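Local coordinates for aspartate aminotransferase (Giardia lamblia, PDB 3MEB), which probably catalyses the pyridoxal-phosphate-dependent transfer of the amino group of L-aspartate to 2-oxoglutarate, giving oxaloacetate and L-glutamate, at residues A115-C123 against V300-V311; M231-S242 against F262-Q273. All coordinates share one frame; numbering follows the deposited sequence.

Interaction 1 (A115-C123 against V300-V311)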
loop_
_atom_site.group_PDB
_atom_site.type_symbol
_atom_site.label_atom_id
_atom_site.label_comp_id
_atom_site.label_asym_id
_atom_site.label_seq_id
_atom_site.Cartn_x
_atom_site.Cartn_y
_atom_site.Cartn_z
ATOM N N ALA A 115 12.916 23.977 -1.388
ATOM C CA ALA A 115 11.721 24.065 -2.234
ATOM C C ALA A 115 11.845 25.183 -3.254
ATOM O O ALA A 115 11.494 25.010 -4.419
ATOM C CB ALA A 115 10.441 24.293 -1.377
ATOM N N GLN A 116 12.296 26.346 -2.801
ATOM C CA GLN A 116 12.460 27.516 -3.672
ATOM C C GLN A 116 13.442 27.258 -4.797
ATOM O O GLN A 116 13.317 27.840 -5.876
ATOM C CB GLN A 116 12.939 28.716 -2.858
ATOM C CG GLN A 116 11.862 29.252 -1.933
ATOM C CD GLN A 116 11.961 30.755 -1.730
ATOM O OE1 GLN A 116 13.037 31.340 -1.836
ATOM N NE2 GLN A 116 10.830 31.389 -1.442
ATOM N N GLU A 117 14.433 26.406 -4.538
ATOM C CA GLU A 117 15.404 26.039 -5.556
ATOM C C GLU A 117 15.020 24.829 -6.433
ATOM O O GLU A 117 15.794 24.422 -7.290
ATOM C CB GLU A 117 16.741 25.780 -4.863
ATOM C CG GLU A 117 17.255 26.994 -4.120
ATOM C CD GLU A 117 18.588 26.767 -3.432
ATOM O OE1 GLU A 117 18.959 25.627 -3.134
ATOM O OE2 GLU A 117 19.284 27.758 -3.230
ATOM N N GLY A 118 13.863 24.233 -6.193
ATOM C CA GLY A 118 13.368 23.138 -7.032
ATOM C C GLY A 118 14.016 21.799 -6.738
ATOM O O GLY A 118 14.018 20.917 -7.587
ATOM N N ARG A 119 14.534 21.646 -5.517
ATOM C CA ARG A 119 15.390 20.500 -5.154
ATOM C C ARG A 119 14.627 19.316 -4.570
ATOM O O ARG A 119 15.199 18.243 -4.454
ATOM C CB ARG A 119 16.452 20.950 -4.163
ATOM C CG ARG A 119 17.530 21.812 -4.792
ATOM C CD ARG A 119 18.241 22.591 -3.740
ATOM N NE ARG A 119 18.874 21.726 -2.760
ATOM C CZ ARG A 119 19.454 22.147 -1.654
ATOM N NH1 ARG A 119 19.505 23.442 -1.365
ATOM N NH2 ARG A 119 19.997 21.267 -0.846
ATOM N N ILE A 120 13.340 19.505 -4.234
ATOM C CA ILE A 120 12.567 18.472 -3.553
ATOM C C ILE A 120 11.641 17.675 -4.462
ATOM O O ILE A 120 10.728 18.243 -5.104
ATOM C CB ILE A 120 11.700 19.024 -2.411
ATOM C CG1 ILE A 120 12.511 19.855 -1.415
ATOM C CG2 ILE A 120 11.042 17.862 -1.636
ATOM C CD1 ILE A 120 11.578 20.647 -0.363
ATOM N N ALA A 121 11.860 16.359 -4.495
ATOM C CA ALA A 121 11.028 15.435 -5.226
ATOM C C ALA A 121 10.185 14.660 -4.214
ATOM O O ALA A 121 10.750 13.944 -3.403
ATOM C CB ALA A 121 11.890 14.498 -6.022
ATOM N N SER A 122 8.854 14.838 -4.229
ATOM C CA SER A 122 7.995 14.283 -3.194
ATOM C C SER A 122 7.001 13.354 -3.809
ATOM O O SER A 122 6.428 13.653 -4.864
ATOM C CB SER A 122 7.276 15.373 -2.401
ATOM O OG SER A 122 8.184 16.348 -1.873
ATOM N N CYS A 123 6.800 12.211 -3.169
ATOM C CA CYS A 123 5.793 11.250 -3.631
ATOM C C CYS A 123 5.149 10.589 -2.423
ATOM O O CYS A 123 5.850 10.024 -1.577
ATOM C CB CYS A 123 6.446 10.185 -4.533
ATOM S SG CYS A 123 5.401 8.906 -5.224
ATOM N N VAL A 300 16.909 27.010 -11.561
ATOM C CA VAL A 300 15.779 26.491 -10.797
ATOM C C VAL A 300 14.920 25.521 -11.666
ATOM O O VAL A 300 14.441 24.483 -11.176
ATOM C CB VAL A 300 14.902 27.638 -10.188
ATOM C CG1 VAL A 300 13.714 27.057 -9.466
ATOM C CG2 VAL A 300 15.726 28.497 -9.226
ATOM N N GLU A 301 14.759 25.845 -12.952
ATOM C CA GLU A 301 13.902 25.034 -13.824
ATOM C C GLU A 301 14.493 23.634 -14.047
ATOM O O GLU A 301 13.757 22.634 -14.067
ATOM C CB GLU A 301 13.603 25.764 -15.153
ATOM C CG GLU A 301 12.856 27.117 -14.958
ATOM C CD GLU A 301 13.752 28.327 -14.671
ATOM O OE1 GLU A 301 14.984 28.233 -14.457
ATOM O OE2 GLU A 301 13.204 29.417 -14.653
ATOM N N LYS A 302 15.821 23.589 -14.217
ATOM C CA LYS A 302 16.519 22.329 -14.393
ATOM C C LYS A 302 16.513 21.511 -13.108
ATOM O O LYS A 302 16.400 20.292 -13.173
ATOM C CB LYS A 302 17.938 22.541 -14.883
ATOM C CG LYS A 302 17.989 22.952 -16.332
ATOM C CD LYS A 302 19.394 22.982 -16.849
ATOM C CE LYS A 302 19.419 23.365 -18.308
ATOM N NZ LYS A 302 19.141 22.176 -19.217
ATOM N N ASN A 303 16.623 22.197 -11.960
ATOM C CA ASN A 303 16.477 21.521 -10.664
ATOM C C ASN A 303 15.110 20.865 -10.558
ATOM O O ASN A 303 15.003 19.687 -10.168
ATOM C CB ASN A 303 16.719 22.481 -9.504
ATOM C CG ASN A 303 18.179 22.847 -9.338
ATOM O OD1 ASN A 303 19.078 22.164 -9.846
ATOM N ND2 ASN A 303 18.433 23.915 -8.591
ATOM N N LYS A 304 14.073 21.619 -10.936
ATOM C CA LYS A 304 12.687 21.122 -10.917
ATOM C C LYS A 304 12.455 19.984 -11.920
ATOM O O LYS A 304 11.742 19.034 -11.641
ATOM C CB LYS A 304 11.705 22.267 -11.203
ATOM C CG LYS A 304 11.574 23.306 -10.082
ATOM C CD LYS A 304 10.544 24.387 -10.446
ATOM C CE LYS A 304 10.347 25.397 -9.318
ATOM N NZ LYS A 304 9.437 26.551 -9.663
ATOM N N ALA A 305 13.083 20.071 -13.085
ATOM C CA ALA A 305 12.996 18.988 -14.062
ATOM C C ALA A 305 13.610 17.679 -13.505
ATOM O O ALA A 305 13.068 16.597 -13.732
ATOM C CB ALA A 305 13.663 19.377 -15.375
ATOM N N LEU A 306 14.733 17.782 -12.800
ATOM C CA LEU A 306 15.378 16.611 -12.186
ATOM C C LEU A 306 14.445 16.066 -11.089
ATOM O O LEU A 306 14.130 14.848 -11.027
ATOM C CB LEU A 306 16.789 16.971 -11.639
ATOM C CG LEU A 306 17.495 15.924 -10.731
ATOM C CD1 LEU A 306 17.614 14.600 -11.433
ATOM C CD2 LEU A 306 18.894 16.387 -10.212
ATOM N N SER A 307 13.946 16.966 -10.239
ATOM C CA SER A 307 13.057 16.510 -9.188
ATOM C C SER A 307 11.836 15.757 -9.766
ATOM O O SER A 307 11.415 14.690 -9.247
ATOM C CB SER A 307 12.616 17.677 -8.336
ATOM O OG SER A 307 13.725 18.230 -7.639
ATOM N N ALA A 308 11.283 16.299 -10.849
ATOM C CA ALA A 308 10.099 15.695 -11.467
ATOM C C ALA A 308 10.426 14.323 -12.064
ATOM O O ALA A 308 9.590 13.421 -12.021
ATOM C CB ALA A 308 9.509 16.633 -12.555
ATOM N N ALA A 309 11.627 14.183 -12.642
ATOM C CA ALA A 309 12.079 12.922 -13.206
ATOM C C ALA A 309 12.184 11.877 -12.094
ATOM O O ALA A 309 11.797 10.697 -12.255
ATOM C CB ALA A 309 13.448 13.094 -13.912
ATOM N N MET A 310 12.740 12.302 -10.960
ATOM C CA MET A 310 12.822 11.408 -9.811
ATOM C C MET A 310 11.433 11.014 -9.306
ATOM O O MET A 310 11.181 9.804 -9.035
ATOM C CB MET A 310 13.709 12.026 -8.733
ATOM C CG MET A 310 15.185 12.073 -9.140
ATOM S SD MET A 310 16.290 12.488 -7.792
ATOM C CE MET A 310 15.586 14.043 -7.271
ATOM N N VAL A 311 10.507 11.976 -9.247
ATOM C CA VAL A 311 9.131 11.648 -8.902
ATOM C C VAL A 311 8.570 10.630 -9.906
ATOM O O VAL A 311 7.918 9.650 -9.514
ATOM C CB VAL A 311 8.202 12.887 -8.802
ATOM C CG1 VAL A 311 6.728 12.443 -8.544
ATOM C CG2 VAL A 311 8.676 13.823 -7.699
#
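Asn303 and Ser307, one turn apart on segment 300-311 of helix 300-319, each reach out to a carbonyl of the turn that leads from helix 113-116 into strand 120-125. Asn303 ND2 donates at 3.0 Å to Glu117 O, and the bond lies in the carbonyl plane and close to the amide plane of Asn303. Its OD1 is turned the other way, to the backbone N of Glu297. Ser307 has OG beside its own backbone N (chi1 -65°), which directs the hydroxyl at the next carbonyl; it donates to Gly118 O at 2.7 Å, from a position tilted 25° off that carbonyl's plane.

Gly118, with positive phi, closes helix 113-116 in a Schellman motif and comes close enough to the helix for Lys304 CG to lie 3.5 Å from its CA. Beyond the turn side-chain packing takes over: Ala121 CB rests on the helix backbone at Ser307 O (3.3 Å) and against Val311 CG2 (3.7 Å), while the bent end of Met310 brings CE alongside it at 3.9 Å.

Helix segment 300-311 runs along strand 120-123, the N-to-C directions 27° apart, outside the edge strand of the large sheet. Two side-chain donors satisfy successive carbonyls of the turn, which implies that polar bonds fix its position on the helix, while the small Ala121 and the side-chain-less Gly118 probably allow the close approach.

Interaction 2 (M231-S242 against F262-Q273)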
loop_
_atom_site.group_PDB
_atom_site.type_symbol
_atom_site.label_atom_id
_atom_site.label_comp_id
_atom_site.label_asym_id
_atom_site.label_seq_id
_atom_site.Cartn_x
_atom_site.Cartn_y
_atom_site.Cartn_z
ATOM N N MET A 231 30.009 13.950 5.840
ATOM C CA MET A 231 29.021 13.638 4.817
ATOM C C MET A 231 29.278 14.438 3.542
ATOM O O MET A 231 29.163 13.894 2.433
ATOM C CB MET A 231 27.610 13.918 5.362
ATOM C CG MET A 231 27.202 13.031 6.516
ATOM S SD MET A 231 26.882 11.305 6.109
ATOM C CE MET A 231 25.484 11.404 4.988
ATOM N N LYS A 232 29.632 15.711 3.708
ATOM C CA LYS A 232 29.987 16.591 2.586
ATOM C C LYS A 232 31.272 16.107 1.930
ATOM O O LYS A 232 31.318 15.940 0.716
ATOM C CB LYS A 232 30.199 18.042 3.051
ATOM C CG LYS A 232 28.910 18.831 3.460
ATOM C CD LYS A 232 28.028 19.142 2.266
ATOM C CE LYS A 232 28.624 20.188 1.333
ATOM N NZ LYS A 232 27.894 20.085 0.020
ATOM N N GLU A 233 32.304 15.879 2.743
ATOM C CA GLU A 233 33.624 15.470 2.236
ATOM C C GLU A 233 33.573 14.144 1.494
ATOM O O GLU A 233 34.199 13.991 0.447
ATOM C CB GLU A 233 34.643 15.357 3.378
ATOM C CG GLU A 233 35.958 14.679 2.951
ATOM C CD GLU A 233 36.994 14.608 4.061
ATOM O OE1 GLU A 233 36.746 15.122 5.182
ATOM O OE2 GLU A 233 38.072 14.040 3.797
ATOM N N LYS A 234 32.832 13.186 2.046
ATOM C CA LYS A 234 32.690 11.849 1.451
ATOM C C LYS A 234 31.566 11.726 0.393
ATOM O O LYS A 234 31.398 10.660 -0.226
ATOM C CB LYS A 234 32.417 10.835 2.570
ATOM C CG LYS A 234 33.480 10.767 3.641
ATOM C CD LYS A 234 34.719 10.033 3.111
ATOM C CE LYS A 234 34.439 8.561 2.831
ATOM N NZ LYS A 234 35.686 7.723 2.803
ATOM N N LYS A 235 30.777 12.792 0.231
ATOM C CA LYS A 235 29.655 12.842 -0.701
ATOM C C LYS A 235 28.648 11.691 -0.471
ATOM O O LYS A 235 28.111 11.138 -1.412
ATOM C CB LYS A 235 30.159 12.886 -2.154
ATOM N N HIS A 236 28.417 11.343 0.796
ATOM C CA HIS A 236 27.475 10.311 1.175
ATOM C C HIS A 236 26.053 10.829 1.011
ATOM O O HIS A 236 25.806 12.033 1.054
ATOM C CB HIS A 236 27.635 9.912 2.649
ATOM C CG HIS A 236 28.910 9.183 2.967
ATOM N ND1 HIS A 236 29.473 8.242 2.131
ATOM C CD2 HIS A 236 29.693 9.219 4.074
ATOM C CE1 HIS A 236 30.571 7.759 2.693
ATOM N NE2 HIS A 236 30.717 8.325 3.879
ATOM N N ILE A 237 25.134 9.892 0.860
ATOM C CA ILE A 237 23.713 10.176 0.848
ATOM C C ILE A 237 23.151 9.835 2.240
ATOM O O ILE A 237 23.463 8.784 2.800
ATOM C CB ILE A 237 22.991 9.363 -0.250
ATOM C CG1 ILE A 237 23.534 9.688 -1.654
ATOM C CG2 ILE A 237 21.493 9.645 -0.215
ATOM C CD1 ILE A 237 24.795 8.902 -2.038
ATOM N N ALA A 238 22.338 10.724 2.793
ATOM C CA ALA A 238 21.674 10.474 4.062
ATOM C C ALA A 238 20.249 10.047 3.769
ATOM O O ALA A 238 19.528 10.763 3.065
ATOM C CB ALA A 238 21.689 11.740 4.960
ATOM N N PHE A 239 19.853 8.880 4.280
ATOM C CA PHE A 239 18.489 8.425 4.187
ATOM C C PHE A 239 17.900 8.579 5.597
ATOM O O PHE A 239 18.262 7.837 6.502
ATOM C CB PHE A 239 18.420 6.974 3.739
ATOM C CG PHE A 239 17.033 6.558 3.208
ATOM C CD1 PHE A 239 16.893 6.021 1.947
ATOM C CD2 PHE A 239 15.890 6.742 3.964
ATOM C CE1 PHE A 239 15.664 5.638 1.484
ATOM C CE2 PHE A 239 14.654 6.383 3.483
ATOM C CZ PHE A 239 14.543 5.855 2.239
ATOM N N PHE A 240 16.996 9.527 5.762
ATOM C CA PHE A 240 16.354 9.766 7.040
ATOM C C PHE A 240 15.053 8.991 7.126
ATOM O O PHE A 240 14.202 9.080 6.214
ATOM C CB PHE A 240 16.097 11.258 7.218
ATOM C CG PHE A 240 17.322 12.063 7.581
ATOM C CD1 PHE A 240 17.796 12.084 8.903
ATOM C CD2 PHE A 240 17.977 12.814 6.633
ATOM C CE1 PHE A 240 18.897 12.847 9.264
ATOM C CE2 PHE A 240 19.095 13.570 6.967
ATOM C CZ PHE A 240 19.555 13.590 8.293
ATOM N N ASP A 241 14.906 8.224 8.215
ATOM C CA ASP A 241 13.623 7.669 8.640
ATOM C C ASP A 241 13.065 8.610 9.686
ATOM O O ASP A 241 13.681 8.823 10.738
ATOM C CB ASP A 241 13.808 6.268 9.225
ATOM C CG ASP A 241 12.497 5.586 9.611
ATOM O OD1 ASP A 241 11.485 6.281 9.900
ATOM O OD2 ASP A 241 12.489 4.326 9.698
ATOM N N SER A 242 11.900 9.182 9.404
ATOM C CA SER A 242 11.356 10.209 10.264
ATOM C C SER A 242 9.900 9.936 10.594
ATOM O O SER A 242 8.992 10.304 9.845
ATOM C CB SER A 242 11.466 11.578 9.613
ATOM O OG SER A 242 10.827 12.517 10.456
ATOM N N PHE A 262 21.214 19.296 7.162
ATOM C CA PHE A 262 21.883 18.539 6.108
ATOM C C PHE A 262 21.514 19.100 4.734
ATOM O O PHE A 262 22.389 19.291 3.899
ATOM C CB PHE A 262 21.539 17.049 6.201
ATOM C CG PHE A 262 22.456 16.247 7.095
ATOM C CD1 PHE A 262 23.088 16.799 8.193
ATOM C CD2 PHE A 262 22.626 14.882 6.865
ATOM C CE1 PHE A 262 23.937 16.011 8.998
ATOM C CE2 PHE A 262 23.464 14.110 7.670
ATOM C CZ PHE A 262 24.126 14.689 8.743
ATOM N N VAL A 263 20.228 19.363 4.508
ATOM C CA VAL A 263 19.760 19.886 3.217
ATOM C C VAL A 263 20.332 21.297 2.936
ATOM O O VAL A 263 20.781 21.594 1.830
ATOM C CB VAL A 263 18.218 19.895 3.144
ATOM C CG1 VAL A 263 17.738 20.687 1.915
ATOM C CG2 VAL A 263 17.661 18.455 3.087
ATOM N N ASP A 264 20.293 22.173 3.934
ATOM C CA ASP A 264 20.793 23.535 3.814
ATOM C C ASP A 264 22.295 23.552 3.522
ATOM O O ASP A 264 22.763 24.454 2.840
ATOM C CB ASP A 264 20.489 24.344 5.083
ATOM C CG ASP A 264 19.038 24.812 5.157
ATOM O OD1 ASP A 264 18.295 24.702 4.146
ATOM O OD2 ASP A 264 18.641 25.307 6.228
ATOM N N ALA A 265 23.029 22.564 4.028
ATOM C CA ALA A 265 24.452 22.413 3.733
ATOM C C ALA A 265 24.775 21.747 2.380
ATOM O O ALA A 265 25.952 21.654 2.016
ATOM C CB ALA A 265 25.123 21.656 4.854
ATOM N N GLY A 266 23.753 21.259 1.654
ATOM C CA GLY A 266 23.958 20.618 0.360
ATOM C C GLY A 266 24.244 19.122 0.404
ATOM O O GLY A 266 24.771 18.565 -0.549
ATOM N N VAL A 267 23.898 18.468 1.501
ATOM C CA VAL A 267 23.976 17.041 1.570
ATOM C C VAL A 267 22.734 16.541 0.859
ATOM O O VAL A 267 21.633 17.066 1.059
ATOM C CB VAL A 267 23.956 16.503 3.021
ATOM C CG1 VAL A 267 24.008 14.956 3.025
ATOM C CG2 VAL A 267 25.097 17.077 3.837
ATOM N N GLU A 268 22.905 15.546 0.011
ATOM C CA GLU A 268 21.755 14.999 -0.707
ATOM C C GLU A 268 21.078 13.960 0.187
ATOM O O GLU A 268 21.744 13.092 0.743
ATOM C CB GLU A 268 22.184 14.421 -2.064
ATOM C CG GLU A 268 22.801 15.512 -2.937
ATOM C CD GLU A 268 22.935 15.130 -4.371
ATOM O OE1 GLU A 268 23.899 14.404 -4.695
ATOM O OE2 GLU A 268 22.103 15.592 -5.193
ATOM N N VAL A 269 19.763 14.111 0.381
ATOM C CA VAL A 269 19.024 13.273 1.327
ATOM C C VAL A 269 17.782 12.644 0.732
ATOM O O VAL A 269 17.227 13.136 -0.261
ATOM C CB VAL A 269 18.611 14.070 2.574
ATOM C CG1 VAL A 269 19.768 14.974 3.053
ATOM C CG2 VAL A 269 17.312 14.840 2.345
ATOM N N LEU A 270 17.387 11.502 1.295
ATOM C CA LEU A 270 16.024 11.041 1.231
ATOM C C LEU A 270 15.401 11.131 2.641
ATOM O O LEU A 270 16.111 11.077 3.671
ATOM C CB LEU A 270 15.950 9.603 0.700
ATOM C CG LEU A 270 16.208 9.398 -0.816
ATOM C CD1 LEU A 270 17.642 9.450 -1.189
ATOM C CD2 LEU A 270 15.662 8.031 -1.222
ATOM N N VAL A 271 14.085 11.287 2.675
ATOM C CA VAL A 271 13.313 11.269 3.926
ATOM C C VAL A 271 12.092 10.374 3.702
ATOM O O VAL A 271 11.283 10.614 2.768
ATOM C CB VAL A 271 12.838 12.660 4.350
ATOM C CG1 VAL A 271 12.061 12.613 5.634
ATOM C CG2 VAL A 271 14.052 13.679 4.480
ATOM N N ALA A 272 11.961 9.357 4.552
ATOM C CA ALA A 272 10.764 8.530 4.620
ATOM C C ALA A 272 9.952 9.055 5.797
ATOM O O ALA A 272 10.367 8.934 6.962
ATOM C CB ALA A 272 11.119 7.104 4.826
ATOM N N GLN A 273 8.845 9.697 5.497
ATOM C CA GLN A 273 8.104 10.507 6.487
ATOM C C GLN A 273 6.773 9.853 6.832
ATOM O O GLN A 273 5.919 9.721 5.955
ATOM C CB GLN A 273 7.908 11.908 5.915
ATOM C CG GLN A 273 7.026 12.852 6.791
ATOM C CD GLN A 273 6.732 14.176 6.110
ATOM O OE1 GLN A 273 6.707 14.265 4.878
ATOM N NE2 GLN A 273 6.467 15.197 6.902
HETATM O O HOH W 1 25.351 14.103 -0.493
HETATM O O HOH W 2 8.982 7.004 8.677
#
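The Phe239 ring carries Leu270 CB over the centre of one face, 3.9 Å above the plane, and has Ala272 CB in plane at its edge. The ring reaches across the neighbouring strand because CG stands anti to N (chi1 -162°), and Leu270 CD2 closes on CE1 at 3.6 Å. From helix 127-142, Leu132, Phe136 and Leu139 pack against this ring. On the opposite side of the sheet, Phe240 turns its edge toward the face of Phe262 in an offset edge-to-face pair, centroids 5.5 Å apart and planes at 66°. Ala238 CB sits in plane at the edge of the Phe262 ring, and Met231 CG approaches that ring obliquely.

Strands 237-242 and 269-274 are parallel neighbours in the large sheet of the fold-type I aminotransferase domain, joined by a crossover through helices 252-255 and 257-264. The ladder runs from Ala238 N to Glu268 O through to Ser242 N and Ala272 O; Phe240 N to Leu270 O is short (2.7 Å) and nearly linear at the hydrogen (173°), though the donor is tilted out of the carbonyl plane. At the start of the pair a water bridges His236 O and Glu268 N.

Asp241 projects on the Phe239 side at the C-terminal end of its strand, in the pyridoxal phosphate pocket. A second water donates to its OD1 (2.9 Å) and to Ala272 O, while His158 NE2 is hydrogen-bonded to OD2.

How the interactions relate
Both contacts reach the same seven-stranded sheet, but interaction 1 holds a helix against its outermost strand 120-125, whereas interaction 2 joins two strands inside it; strand 287-292 lies between. Interaction 1 is partly buried, lies away from the annotated sites and relies on side-chain donors to turn carbonyls. The buried interaction 2 is held by a regular backbone ladder with aromatic packing on both faces, and reaches the cofactor pocket. Arg119 connects them: salt-bridged to Glu117, it also probably donates from NH2 to Val263 O, 2.8 Å away. Along the chain 231-273 is nested within 115-311, and both contacts touch the second subunit, Met310 and Leu270 each packing on its Phe25.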